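Local coordinates for uncharacterized protein (Pyrococcus horikoshii, PDB 2P8T) that is of unknown function but may bind ATP and act as an aminoacyl-tRNA ligase, and carries an N-terminal domain of helix-turn-helix type, at residues Tyr15-Leu21 with Ile195-Val199; Leu80-Phe84 with Lys187-Ile191. All coordinates share one frame; numbering follows the deposited sequence.

Interaction 1. Residues Tyr15-Leu21 with Ile195-Val199; sequences YTVEDVL and ILEVV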
# COMPACT_ATOMS: atom_id res chain seq x y z
N TYR A 15 14.19 8.94 -2.81
CA TYR A 15 12.82 8.40 -2.67
C TYR A 15 12.60 7.28 -3.67
O TYR A 15 13.25 7.24 -4.72
CB TYR A 15 11.74 9.49 -2.82
CG TYR A 15 11.67 10.19 -4.17
CD1 TYR A 15 11.00 9.62 -5.26
CD2 TYR A 15 12.24 11.46 -4.35
CE1 TYR A 15 10.93 10.28 -6.50
CE2 TYR A 15 12.17 12.13 -5.58
CZ TYR A 15 11.52 11.53 -6.65
OH TYR A 15 11.45 12.20 -7.85
N THR A 16 11.66 6.38 -3.36
CA THR A 16 11.42 5.19 -4.16
C THR A 16 10.02 5.22 -4.81
O THR A 16 9.21 6.06 -4.46
CB THR A 16 11.54 3.92 -3.28
OG1 THR A 16 10.49 3.92 -2.31
CG2 THR A 16 12.87 3.93 -2.53
N VAL A 17 9.76 4.31 -5.76
CA VAL A 17 8.41 4.17 -6.34
C VAL A 17 7.38 3.90 -5.22
O VAL A 17 6.23 4.35 -5.31
CB VAL A 17 8.36 3.10 -7.48
CG1 VAL A 17 8.60 1.70 -6.93
CG2 VAL A 17 7.05 3.16 -8.24
N GLU A 18 7.80 3.21 -4.16
CA GLU A 18 6.89 2.91 -3.06
C GLU A 18 6.53 4.18 -2.34
O GLU A 18 5.41 4.33 -1.88
CB GLU A 18 7.49 1.88 -2.09
CG GLU A 18 7.55 0.46 -2.65
CD GLU A 18 8.79 0.16 -3.46
OE1 GLU A 18 9.68 1.04 -3.53
OE2 GLU A 18 8.89 -0.96 -4.01
N ASP A 19 7.49 5.12 -2.23
CA ASP A 19 7.20 6.42 -1.65
C ASP A 19 6.23 7.21 -2.53
O ASP A 19 5.33 7.87 -2.02
CB ASP A 19 8.49 7.24 -1.44
CG ASP A 19 9.46 6.59 -0.46
OD1 ASP A 19 9.02 6.10 0.62
OD2 ASP A 19 10.66 6.58 -0.78
N VAL A 20 6.41 7.16 -3.85
CA VAL A 20 5.50 7.84 -4.79
C VAL A 20 4.11 7.26 -4.58
O VAL A 20 3.16 8.00 -4.31
CB VAL A 20 5.92 7.66 -6.27
CG1 VAL A 20 4.91 8.33 -7.24
CG2 VAL A 20 7.36 8.20 -6.51
N LEU A 21 4.01 5.93 -4.64
CA LEU A 21 2.69 5.29 -4.46
C LEU A 21 2.05 5.66 -3.12
O LEU A 21 0.87 6.00 -3.08
CB LEU A 21 2.76 3.77 -4.64
CG LEU A 21 3.16 3.24 -6.02
CD1 LEU A 21 3.64 1.80 -5.97
CD2 LEU A 21 2.01 3.41 -7.00
N ILE A 195 3.30 7.22 -13.11
CA ILE A 195 3.87 7.04 -11.78
C ILE A 195 5.37 6.78 -11.87
O ILE A 195 6.16 7.37 -11.14
CB ILE A 195 3.16 5.90 -11.01
CG1 ILE A 195 1.74 6.31 -10.62
CG2 ILE A 195 3.97 5.49 -9.74
CD1 ILE A 195 0.93 5.20 -9.94
N LEU A 196 5.75 5.88 -12.77
CA LEU A 196 7.17 5.56 -12.98
C LEU A 196 7.97 6.81 -13.36
O LEU A 196 9.15 6.92 -13.02
CB LEU A 196 7.31 4.49 -14.06
CG LEU A 196 6.64 3.14 -13.81
CD1 LEU A 196 6.75 2.23 -15.05
CD2 LEU A 196 7.21 2.45 -12.57
N GLU A 197 7.33 7.76 -14.06
CA GLU A 197 7.97 9.03 -14.44
C GLU A 197 8.47 9.86 -13.24
O GLU A 197 9.35 10.71 -13.38
CB GLU A 197 7.00 9.88 -15.28
CG GLU A 197 7.69 10.80 -16.29
CD GLU A 197 6.74 11.57 -17.20
OE1 GLU A 197 5.49 11.43 -17.08
OE2 GLU A 197 7.26 12.33 -18.05
N VAL A 198 7.91 9.61 -12.07
CA VAL A 198 8.26 10.40 -10.89
C VAL A 198 9.63 9.99 -10.31
O VAL A 198 10.31 10.78 -9.64
CB VAL A 198 7.13 10.33 -9.82
CG1 VAL A 198 7.44 11.26 -8.63
CG2 VAL A 198 5.76 10.66 -10.45
N VAL A 199 10.06 8.76 -10.56
CA VAL A 199 11.33 8.34 -9.99
C VAL A 199 12.48 8.75 -10.91
O VAL A 199 12.36 8.68 -12.13
CB VAL A 199 11.36 6.83 -9.62
CG1 VAL A 199 10.51 6.01 -10.56
CG2 VAL A 199 12.79 6.30 -9.57
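I195 faces the start of helix 17-26 and packs its branches against three residues there. At CB the chain divides. With chi1 at -70° methyl CG2 stands anti to the backbone N and meets V20 CG1 at 3.9 Å and L21 CD2 at 4.0 Å. V17 CG2 lies 4.1 Å from I195 CG2. The longer branch runs through CG1 to CD1, which stops 3.6 Å from L21 CD2; the L21 and I195 side chains cross at about a right angle. Three residues on, within the type I turn L196-V199, V198 CG1 lies 3.7 Å from V20 CG2. At the other end Y15 OH donates to V198 O at 2.6 Å, almost in line with the carbonyl (C=O...OH angle 168°). A phenylalanine here lacks the hydroxyl, and V198 O would probably lose this donor, with the chain end more able to move. T16 and D19 form a capping box, T16 OG1 accepting from D19 N and D19 OD2 from T16 N. V198 also touches L57 and I59, which places the C-terminal tail against the N-terminal domain, of the helix-turn-helix clan. Apolar packing dominates, and one short bond ties down the carbonyl just before the last modelled residue.

Interaction 2. Residues Leu80-Phe84 with Lys187-Ile191; sequences LLSMF and KKEEI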
# COMPACT_ATOMS: atom_id res chain seq x y z
N LEU A 80 -5.18 3.54 -9.55
CA LEU A 80 -4.60 2.70 -8.48
C LEU A 80 -5.67 1.95 -7.71
O LEU A 80 -5.50 0.76 -7.40
CB LEU A 80 -3.76 3.53 -7.49
CG LEU A 80 -2.38 3.96 -7.99
CD1 LEU A 80 -1.71 4.85 -6.94
CD2 LEU A 80 -1.50 2.74 -8.29
N LEU A 81 -6.78 2.63 -7.44
CA LEU A 81 -7.89 2.04 -6.71
C LEU A 81 -8.68 1.03 -7.53
O LEU A 81 -9.49 0.29 -6.98
CB LEU A 81 -8.80 3.11 -6.16
CG LEU A 81 -8.32 3.82 -4.91
CD1 LEU A 81 -9.32 4.91 -4.61
CD2 LEU A 81 -8.18 2.86 -3.73
N SER A 82 -8.45 0.99 -8.84
CA SER A 82 -8.98 -0.09 -9.68
C SER A 82 -8.22 -1.42 -9.48
O SER A 82 -8.76 -2.48 -9.79
CB SER A 82 -9.01 0.28 -11.17
OG SER A 82 -7.73 0.16 -11.80
N MET A 83 -6.99 -1.35 -8.99
CA MET A 83 -6.17 -2.56 -8.83
C MET A 83 -5.85 -2.91 -7.37
O MET A 83 -5.38 -4.02 -7.08
CB MET A 83 -4.91 -2.52 -9.73
CG MET A 83 -3.84 -1.43 -9.48
SD MET A 83 -2.56 -1.27 -10.81
CE MET A 83 -3.51 -0.34 -12.00
N PHE A 84 -6.12 -1.96 -6.48
CA PHE A 84 -5.89 -2.07 -5.04
C PHE A 84 -7.08 -1.52 -4.27
O PHE A 84 -7.83 -0.68 -4.76
CB PHE A 84 -4.66 -1.26 -4.61
CG PHE A 84 -3.41 -1.60 -5.37
CD1 PHE A 84 -2.88 -2.88 -5.33
CD2 PHE A 84 -2.77 -0.62 -6.12
CE1 PHE A 84 -1.73 -3.20 -6.04
CE2 PHE A 84 -1.62 -0.90 -6.81
CZ PHE A 84 -1.10 -2.20 -6.78
N LYS A 187 1.79 -6.13 -8.94
CA LYS A 187 1.16 -5.34 -10.00
C LYS A 187 2.14 -4.49 -10.83
O LYS A 187 1.73 -3.56 -11.54
CB LYS A 187 0.07 -4.45 -9.39
CG LYS A 187 -1.18 -5.21 -8.99
CD LYS A 187 -1.79 -5.92 -10.21
CE LYS A 187 -3.22 -6.31 -9.95
NZ LYS A 187 -3.92 -6.82 -11.18
N LYS A 188 3.42 -4.85 -10.75
CA LYS A 188 4.55 -4.15 -11.39
C LYS A 188 4.26 -3.79 -12.86
O LYS A 188 4.49 -2.66 -13.28
CB LYS A 188 5.80 -5.06 -11.30
CG LYS A 188 7.13 -4.46 -11.80
CD LYS A 188 8.26 -5.52 -11.82
CE LYS A 188 8.13 -6.54 -12.96
NZ LYS A 188 9.46 -7.20 -13.33
N GLU A 189 3.77 -4.76 -13.62
CA GLU A 189 3.53 -4.57 -15.05
C GLU A 189 2.32 -3.69 -15.34
O GLU A 189 2.12 -3.24 -16.46
CB GLU A 189 3.41 -5.94 -15.75
CG GLU A 189 4.69 -6.82 -15.62
CD GLU A 189 4.52 -8.22 -16.21
OE1 GLU A 189 4.64 -8.36 -17.44
OE2 GLU A 189 4.30 -9.18 -15.43
N GLU A 190 1.49 -3.44 -14.32
CA GLU A 190 0.26 -2.70 -14.53
C GLU A 190 0.32 -1.27 -14.01
O GLU A 190 -0.59 -0.48 -14.28
CB GLU A 190 -0.93 -3.44 -13.90
CG GLU A 190 -1.03 -4.94 -14.24
CD GLU A 190 -1.06 -5.23 -15.72
OE1 GLU A 190 -1.82 -4.55 -16.44
OE2 GLU A 190 -0.32 -6.16 -16.15
N ILE A 191 1.37 -0.94 -13.26
CA ILE A 191 1.57 0.41 -12.72
C ILE A 191 1.78 1.38 -13.89
O ILE A 191 2.60 1.10 -14.76
CB ILE A 191 2.82 0.48 -11.79
CG1 ILE A 191 2.71 -0.49 -10.59
CG2 ILE A 191 3.06 1.91 -11.30
CD1 ILE A 191 1.56 -0.21 -9.62
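K187 spans from F84 to M83, and its NZ is gripped by two backbone carbonyls, a hydrogen bond to N104 O and a weak one to K103 O. By topology the segments appear to connect the helical N-terminal part with the part built on the five-stranded antiparallel sheet: L80-F84 leads out of helix 71-81, and K187-I191 follows helix 172-187. K103 ties the first connection too, since its NZ donates to L81 O and F84 O. K187 touches with its methylenes: CB lies 3.6 Å from F84 CZ and CG 3.6 Å from F84 CE1, the two side chains running past each other in opposite directions. A bend at chi2 (-59°) then takes the chain on, with CE 4.2 Å from M83 CB. I191 CD1 approaches the same ring at its edge, 4.3 Å from CE2, and is also 4.4 Å from M83 SD. Within its own segment M83 lies over a face of that ring, CG 3.5 Å above the plane and offset toward the rim. M83 SD passes E190 CB at 4.1 Å, and a turn at chi3 (79°) brings the terminal methyl CE to 3.7 Å from E190 O.

Interaction 2 is nested in the chain loop that interaction 1 closes, and the two meet at L80: its CD2 is 3.8 Å from L21 CD2 and also 3.8 Å from I195 CD1. Helix 71-81 therefore belongs to both neighbourhoods. Interaction 2 is the more buried, yet it has no hydrogen bond across its segments; a methionine, an aromatic ring, an isoleucine and a lysine's methylenes do the packing, and the lysine's ammonium donates to backbone carbonyls beyond the contact. Interaction 1 is partly exposed, with V199 at the modelled chain end, and combines branched aliphatic packing with one direct bond. It joins the start of the N-terminal helices to the C-terminal tail, whereas interaction 2 pairs two chain passages nearer the sheet.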